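Local coordinates for protein ferulic acid esterase, AmCE1/Fae1A (Anaeromyces mucronatus, PDB 5CXX) that binds ferulic acid in its pocket and, as a carbohydrate-esterase family 1 alpha/beta-hydrolase, probably hydrolyses feruloyl esters, at residues 79-82 / 83-87; 128-131 / 132-136; 216-219 / 220-224. One frame throughout, in Å; residues are numbered along the deposited sequence.

Contact 1. Residues 79-82 / 83-87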
loop_
_atom_site.group_PDB
_atom_site.type_symbol
_atom_site.label_atom_id
_atom_site.label_comp_id
_atom_site.label_asym_id
_atom_site.label_seq_id
_atom_site.Cartn_x
_atom_site.Cartn_y
_atom_site.Cartn_z
ATOM N N LEU A 79 8.610 -9.926 -1.029
ATOM C CA LEU A 79 9.852 -10.035 -1.817
ATOM C C LEU A 79 9.712 -10.952 -3.016
ATOM O O LEU A 79 10.432 -10.757 -4.007
ATOM C CB LEU A 79 11.004 -10.583 -0.934
ATOM C CG LEU A 79 11.410 -9.690 0.227
ATOM C CD1 LEU A 79 12.442 -10.442 1.118
ATOM C CD2 LEU A 79 11.978 -8.342 -0.283
ATOM N N ALA A 80 8.858 -11.971 -2.952
ATOM C CA ALA A 80 8.872 -12.964 -4.053
ATOM C C ALA A 80 8.037 -12.532 -5.250
ATOM O O ALA A 80 8.422 -12.798 -6.392
ATOM C CB ALA A 80 8.373 -14.332 -3.565
ATOM N N ILE A 81 6.893 -11.913 -5.007
ATOM C CA ILE A 81 5.960 -11.648 -6.111
ATOM C C ILE A 81 6.530 -10.755 -7.228
ATOM O O ILE A 81 6.430 -11.131 -8.421
ATOM C CB ILE A 81 4.636 -11.041 -5.537
ATOM C CG1 ILE A 81 3.767 -12.195 -4.975
ATOM C CG2 ILE A 81 3.864 -10.241 -6.636
ATOM C CD1 ILE A 81 2.505 -11.694 -4.174
ATOM N N PRO A 82 7.167 -9.614 -6.878
ATOM C CA PRO A 82 7.621 -8.781 -8.025
ATOM C C PRO A 82 8.740 -9.448 -8.813
ATOM O O PRO A 82 8.734 -9.349 -10.054
ATOM C CB PRO A 82 8.115 -7.480 -7.360
ATOM C CG PRO A 82 7.338 -7.432 -6.022
ATOM C CD PRO A 82 7.260 -8.907 -5.565
ATOM N N THR A 83 9.650 -10.168 -8.152
ATOM C CA THR A 83 10.702 -10.916 -8.879
ATOM C C THR A 83 10.135 -12.042 -9.726
ATOM O O THR A 83 10.515 -12.240 -10.868
ATOM C CB THR A 83 11.741 -11.458 -7.852
ATOM O OG1 THR A 83 12.466 -10.332 -7.381
ATOM C CG2 THR A 83 12.714 -12.484 -8.503
ATOM N N ASN A 84 9.209 -12.790 -9.144
ATOM C CA ASN A 84 8.668 -13.938 -9.858
ATOM C C ASN A 84 7.851 -13.466 -11.057
ATOM O O ASN A 84 7.867 -14.138 -12.096
ATOM C CB ASN A 84 7.826 -14.807 -8.911
ATOM C CG ASN A 84 8.714 -15.625 -7.961
ATOM O OD1 ASN A 84 9.885 -15.934 -8.301
ATOM N ND2 ASN A 84 8.171 -16.016 -6.805
ATOM N N LEU A 85 7.155 -12.331 -10.918
ATOM C CA LEU A 85 6.456 -11.771 -12.103
ATOM C C LEU A 85 7.455 -11.232 -13.106
ATOM O O LEU A 85 7.273 -11.401 -14.334
ATOM C CB LEU A 85 5.462 -10.675 -11.687
ATOM C CG LEU A 85 4.205 -11.156 -10.960
ATOM C CD1 LEU A 85 3.440 -9.969 -10.286
ATOM C CD2 LEU A 85 3.293 -11.947 -11.957
ATOM N N LEU A 86 8.506 -10.573 -12.614
ATOM C CA LEU A 86 9.528 -10.020 -13.536
ATOM C C LEU A 86 10.126 -11.101 -14.431
ATOM O O LEU A 86 10.379 -10.908 -15.644
ATOM C CB LEU A 86 10.625 -9.312 -12.685
ATOM C CG LEU A 86 11.867 -8.909 -13.498
ATOM C CD1 LEU A 86 11.488 -7.837 -14.526
ATOM C CD2 LEU A 86 12.884 -8.355 -12.466
ATOM N N LYS A 87 10.377 -12.254 -13.835
ATOM C CA LYS A 87 11.038 -13.372 -14.546
ATOM C C LYS A 87 10.166 -13.879 -15.695
ATOM O O LYS A 87 10.686 -14.466 -16.653
ATOM C CB LYS A 87 11.352 -14.520 -13.565
ATOM C CG LYS A 87 12.696 -14.454 -12.799
ATOM C CD LYS A 87 13.846 -13.717 -13.546
ATOM C CE LYS A 87 15.282 -14.001 -12.985
ATOM N NZ LYS A 87 15.639 -15.412 -12.585
HETATM O O HOH W 1 10.956 -8.764 -5.808
#
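Ile81 and Leu85, Ala80 and Asn84, and Pro82 and Leu86 meet one turn apart along helix 77-87, the connecting helix of a beta-alpha-beta unit between strands 58-62 and 95-99 in this alpha/beta-hydrolase fold. The contact is local, buried and built round a proline kink. Pro82 has no N-H for the preceding turn, and at the kink Thr83 N stands 4.3 Å from Leu79 O, too far to bond it. Water 1 fills the opened turn, donating to Leu79 O at 2.7 Å and bonding as well to Thr83 OG1. Thr83 can reach it because OG1 lies beside its own backbone N and anti to the carbonyl carbon (chi1 -71°). Across and after the proline the regular i to i+4 bonds resume: Asn84 N donates to Ala80 O at 2.9 Å, Leu85 N to Ile81 O, and Leu86 N to Pro82 O at 2.8 Å. On the apolar face Ile81 and Leu85 run side by side and point the same way. Both face helix 255-266, Ile81 resting on Phe262 and Leu85 on Tyr263 and Ile266. Asn84 is turned to the N-terminal part of the chain instead. Its OD1 accepts from Tyr23 and its ND2 donates to the carbonyls of Tyr14 and Thr16, which ties the amide down at both ends and fixes its rotation. Held in this way, Asn84 ND2 passes 3.7 Å from the methyl CB of Ala80. Between Ile81 and Leu85 the touch is methyl on methyl, CG2 of Ile81 lying 3.7 Å from CD1 of Leu85.

Contact 2. Residues 128-131 / 132-136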
loop_
_atom_site.group_PDB
_atom_site.type_symbol
_atom_site.label_atom_id
_atom_site.label_comp_id
_atom_site.label_asym_id
_atom_site.label_seq_id
_atom_site.Cartn_x
_atom_site.Cartn_y
_atom_site.Cartn_z
ATOM N N GLU A 128 4.156 12.609 6.176
ATOM C CA GLU A 128 5.449 11.869 6.236
ATOM C C GLU A 128 5.865 11.418 4.844
ATOM O O GLU A 128 7.011 11.632 4.445
ATOM C CB GLU A 128 5.307 10.636 7.163
ATOM C CG GLU A 128 6.601 9.783 7.259
ATOM C CD GLU A 128 7.732 10.567 7.943
ATOM O OE1 GLU A 128 7.466 11.618 8.582
ATOM O OE2 GLU A 128 8.902 10.140 7.817
ATOM N N LEU A 129 4.904 10.880 4.092
ATOM C CA LEU A 129 5.262 10.341 2.768
ATOM C C LEU A 129 5.695 11.500 1.832
ATOM O O LEU A 129 6.729 11.432 1.164
ATOM C CB LEU A 129 4.065 9.541 2.213
ATOM C CG LEU A 129 4.352 9.022 0.771
ATOM C CD1 LEU A 129 5.417 7.929 0.775
ATOM C CD2 LEU A 129 3.014 8.473 0.167
ATOM N N ILE A 130 4.851 12.546 1.757
ATOM C CA ILE A 130 5.046 13.577 0.709
ATOM C C ILE A 130 6.162 14.543 1.069
ATOM O O ILE A 130 6.956 14.935 0.193
ATOM C CB ILE A 130 3.687 14.304 0.469
ATOM C CG1 ILE A 130 2.738 13.282 -0.170
ATOM C CG2 ILE A 130 3.883 15.554 -0.371
ATOM C CD1 ILE A 130 1.256 13.810 -0.236
ATOM N N GLU A 131 6.260 14.891 2.370
ATOM C CA GLU A 131 7.233 15.898 2.799
ATOM C C GLU A 131 8.606 15.313 3.148
ATOM O O GLU A 131 9.588 16.057 3.136
ATOM C CB GLU A 131 6.738 16.666 4.048
ATOM C CG GLU A 131 5.425 17.403 3.754
ATOM C CD GLU A 131 4.910 18.100 4.998
ATOM O OE1 GLU A 131 5.690 18.388 5.926
ATOM O OE2 GLU A 131 3.712 18.343 5.072
ATOM N N VAL A 132 8.650 14.029 3.516
ATOM C CA VAL A 132 9.918 13.469 4.051
ATOM C C VAL A 132 10.387 12.266 3.246
ATOM O O VAL A 132 11.543 12.282 2.775
ATOM C CB VAL A 132 9.807 13.050 5.520
ATOM C CG1 VAL A 132 11.204 12.637 6.042
ATOM C CG2 VAL A 132 9.356 14.238 6.319
ATOM N N ILE A 133 9.551 11.243 3.104
ATOM C CA ILE A 133 10.045 10.010 2.494
ATOM C C ILE A 133 10.287 10.138 0.986
ATOM O O ILE A 133 11.359 9.730 0.475
ATOM C CB ILE A 133 9.091 8.872 2.756
ATOM C CG1 ILE A 133 9.184 8.462 4.265
ATOM C CG2 ILE A 133 9.479 7.588 1.954
ATOM C CD1 ILE A 133 8.110 7.407 4.632
ATOM N N MET A 134 9.364 10.730 0.274
ATOM C CA MET A 134 9.556 10.874 -1.163
ATOM C C MET A 134 10.778 11.716 -1.500
ATOM O O MET A 134 11.599 11.327 -2.349
ATOM C CB MET A 134 8.293 11.443 -1.834
ATOM C CG MET A 134 7.290 10.387 -1.985
ATOM S SD MET A 134 5.758 11.100 -2.602
ATOM C CE MET A 134 6.102 11.024 -4.339
ATOM N N PRO A 135 10.980 12.880 -0.813
ATOM C CA PRO A 135 12.238 13.607 -1.090
ATOM C C PRO A 135 13.485 12.796 -0.687
ATOM O O PRO A 135 14.512 12.859 -1.366
ATOM C CB PRO A 135 12.111 14.882 -0.233
ATOM C CG PRO A 135 10.591 15.081 -0.103
ATOM C CD PRO A 135 10.012 13.710 -0.041
ATOM N N TYR A 136 13.416 12.034 0.406
ATOM C CA TYR A 136 14.582 11.225 0.783
ATOM C C TYR A 136 14.950 10.256 -0.349
ATOM O O TYR A 136 16.103 10.100 -0.727
ATOM C CB TYR A 136 14.249 10.459 2.063
ATOM C CG TYR A 136 15.467 9.716 2.591
ATOM C CD1 TYR A 136 15.795 8.447 2.088
ATOM C CD2 TYR A 136 16.270 10.274 3.603
ATOM C CE1 TYR A 136 16.957 7.765 2.552
ATOM C CE2 TYR A 136 17.387 9.605 4.067
ATOM C CZ TYR A 136 17.734 8.370 3.520
ATOM O OH TYR A 136 18.877 7.740 3.996
#
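Val132, on helix 125-140, sets its isopropyl group against the carboxylate of Glu128, Val132 CB lying 3.8 Å from Glu128 OE2. The Glu128 chain reaches there through a bend at chi2 (66°), and its oxygens are held from strand 26-33, OE2 by Tyr31 and OE1 by Ser33. Val132 N also donates to Glu128 O, but from above the carbonyl plane and with a bent N-H angle of 137°. Ile133 N shares the same acceptor at 2.9 Å and meets it much straighter, at 164°. This five-residue reach marks a pi-type widening of the helix. Ile133 crosses Glu128 at about a right angle, its CD1 3.9 Å from Glu128 CG, and continues inward to Tyr60 and Met42 of the sheet. Met134 repeats the wide step, its N donating to Leu129 O at 2.9 Å. In one of its two conformers the side chain slants over Leu129, with Met134 CG 4.1 Å from Leu129 CD1. Pro135 has no N-H for the preceding turn and kinks the helix; its ring carbon CD instead sits 3.3 Å from Ile130 O.

Contact 3. Residues 216-219 / 220-224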
loop_
_atom_site.group_PDB
_atom_site.type_symbol
_atom_site.label_atom_id
_atom_site.label_comp_id
_atom_site.label_asym_id
_atom_site.label_seq_id
_atom_site.Cartn_x
_atom_site.Cartn_y
_atom_site.Cartn_z
ATOM N N ILE A 216 -8.719 -2.767 -5.218
ATOM C CA ILE A 216 -9.126 -3.051 -3.850
ATOM C C ILE A 216 -9.494 -4.528 -3.780
ATOM O O ILE A 216 -10.198 -5.042 -4.679
ATOM C CB ILE A 216 -10.376 -2.247 -3.443
ATOM C CG1 ILE A 216 -10.135 -0.770 -3.571
ATOM C CG2 ILE A 216 -10.764 -2.606 -1.985
ATOM C CD1 ILE A 216 -11.445 0.054 -3.271
ATOM N N ASP A 217 -9.002 -5.233 -2.732
ATOM C CA ASP A 217 -9.514 -6.591 -2.484
ATOM C C ASP A 217 -9.813 -6.799 -1.027
ATOM O O ASP A 217 -9.554 -5.913 -0.170
ATOM C CB ASP A 217 -8.576 -7.732 -3.047
ATOM C CG ASP A 217 -7.417 -8.152 -2.083
ATOM O OD1 ASP A 217 -6.943 -7.316 -1.324
ATOM O OD2 ASP A 217 -7.018 -9.350 -2.120
ATOM N N CYS A 218 -10.410 -7.947 -0.758
ATOM C CA CYS A 218 -10.691 -8.348 0.626
ATOM C C CYS A 218 -11.096 -9.804 0.646
ATOM O O CYS A 218 -11.738 -10.268 -0.306
ATOM C CB CYS A 218 -11.842 -7.493 1.233
ATOM S SG CYS A 218 -12.004 -7.677 3.053
ATOM N N GLY A 219 -10.753 -10.547 1.714
ATOM C CA GLY A 219 -11.348 -11.847 1.936
ATOM C C GLY A 219 -12.878 -11.738 2.065
ATOM O O GLY A 219 -13.424 -10.722 2.508
ATOM N N THR A 220 -13.578 -12.818 1.768
ATOM C CA THR A 220 -15.053 -12.821 1.953
ATOM C C THR A 220 -15.391 -12.936 3.460
ATOM O O THR A 220 -16.509 -12.651 3.862
ATOM C CB THR A 220 -15.730 -13.980 1.240
ATOM O OG1 THR A 220 -15.074 -15.181 1.627
ATOM C CG2 THR A 220 -15.597 -13.797 -0.309
ATOM N N ASN A 221 -14.402 -13.296 4.289
ATOM C CA ASN A 221 -14.681 -13.608 5.698
ATOM C C ASN A 221 -13.680 -12.893 6.587
ATOM O O ASN A 221 -13.107 -13.500 7.502
ATOM C CB ASN A 221 -14.610 -15.101 5.952
ATOM C CG ASN A 221 -15.722 -15.851 5.212
ATOM O OD1 ASN A 221 -15.650 -16.070 3.995
ATOM N ND2 ASN A 221 -16.798 -16.171 5.934
ATOM N N ASP A 222 -13.476 -11.604 6.305
ATOM C CA ASP A 222 -12.478 -10.831 7.045
ATOM C C ASP A 222 -13.152 -10.363 8.349
ATOM O O ASP A 222 -14.026 -9.490 8.320
ATOM C CB ASP A 222 -11.969 -9.639 6.208
ATOM C CG ASP A 222 -10.808 -8.943 6.884
ATOM O OD1 ASP A 222 -10.919 -8.637 8.098
ATOM O OD2 ASP A 222 -9.792 -8.681 6.221
ATOM N N SER A 223 -12.673 -10.918 9.465
ATOM C CA SER A 223 -13.251 -10.687 10.790
ATOM C C SER A 223 -12.803 -9.316 11.388
ATOM O O SER A 223 -13.359 -8.889 12.447
ATOM C CB SER A 223 -12.820 -11.824 11.743
ATOM O OG SER A 223 -11.418 -11.821 11.823
ATOM N N VAL A 224 -11.887 -8.612 10.727
ATOM C CA VAL A 224 -11.333 -7.375 11.289
ATOM C C VAL A 224 -11.925 -6.156 10.563
ATOM O O VAL A 224 -12.339 -5.205 11.257
ATOM C CB VAL A 224 -9.823 -7.345 11.185
ATOM C CG1 VAL A 224 -9.177 -5.979 11.638
ATOM C CG2 VAL A 224 -9.251 -8.505 12.027
HETATM O O HOH W 2 -9.162 -9.918 3.913
HETATM O O HOH W 3 -15.133 -9.589 4.728
#
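Cys218 SG packs against the CB of Asp222 at 3.7 Å, the tight side of a bend in which the chain turns away from strand 213-219 at its end. The sulfur lies anti to the backbone N of Cys218 (chi1 -167°), which carries it forward to the methylene of Asp222. Val225 and Pro229 also touch the Cys218 side chain. No direct hydrogen bond joins 216-219 to 220-224; two waters bridge them through Gly219. Water 2 accepts from Gly219 N and donates to Asp222 OD2 at 2.7 Å. Water 3 donates to Gly219 O at 3.0 Å and accepts from Asp222 N, so both polar backbone atoms of the glycine are linked to Asp222. The carboxylate is gripped further: OD1 accepts from Val224 N at 2.8 Å, an Asx turn, and also from the N of Val225, while OD2 takes a hydrogen bond from His253 ND1. With Ser156 on what is probably the nucleophile elbow (GxSxG), this geometry is consistent with a Ser-His-Asp catalytic triad, the acid standing on the loop after a sheet strand as in other alpha/beta-hydrolases. Val224, whose N closes the Asx turn, touches the bound ferulic acid. Thr220 and Asn221 form the loose, solvent-facing side of the bend. There Thr220 OG1 donates to Asn221 OD1 at 2.6 Å and has a second partner in Gly250 N. The Thr220 side chain also touches Glu247 of strand 244-248, whereas the CB of Asn221 heads away from the strand end.

In the fold
The three contacts follow in series along the chain, and none touches another. Contacts 1 and 3 have centres about 24 Å apart, contacts 1 and 2 about 26 Å, and contacts 2 and 3 about 30 Å, the last two on opposite sides of the chain's centre. What relates them is the eight-stranded mixed sheet. Helix 77-87 of contact 1 connects strands 58-62 and 95-99, helix 125-140 of contact 2 packs on strands 26-33, 38-45 and 58-62, and contact 3 ends strand 213-219, next to the outermost strand 244-248. Contact 3 alone reaches the ferulic acid pocket; contacts 1 and 2 belong to the helical layers of the fold.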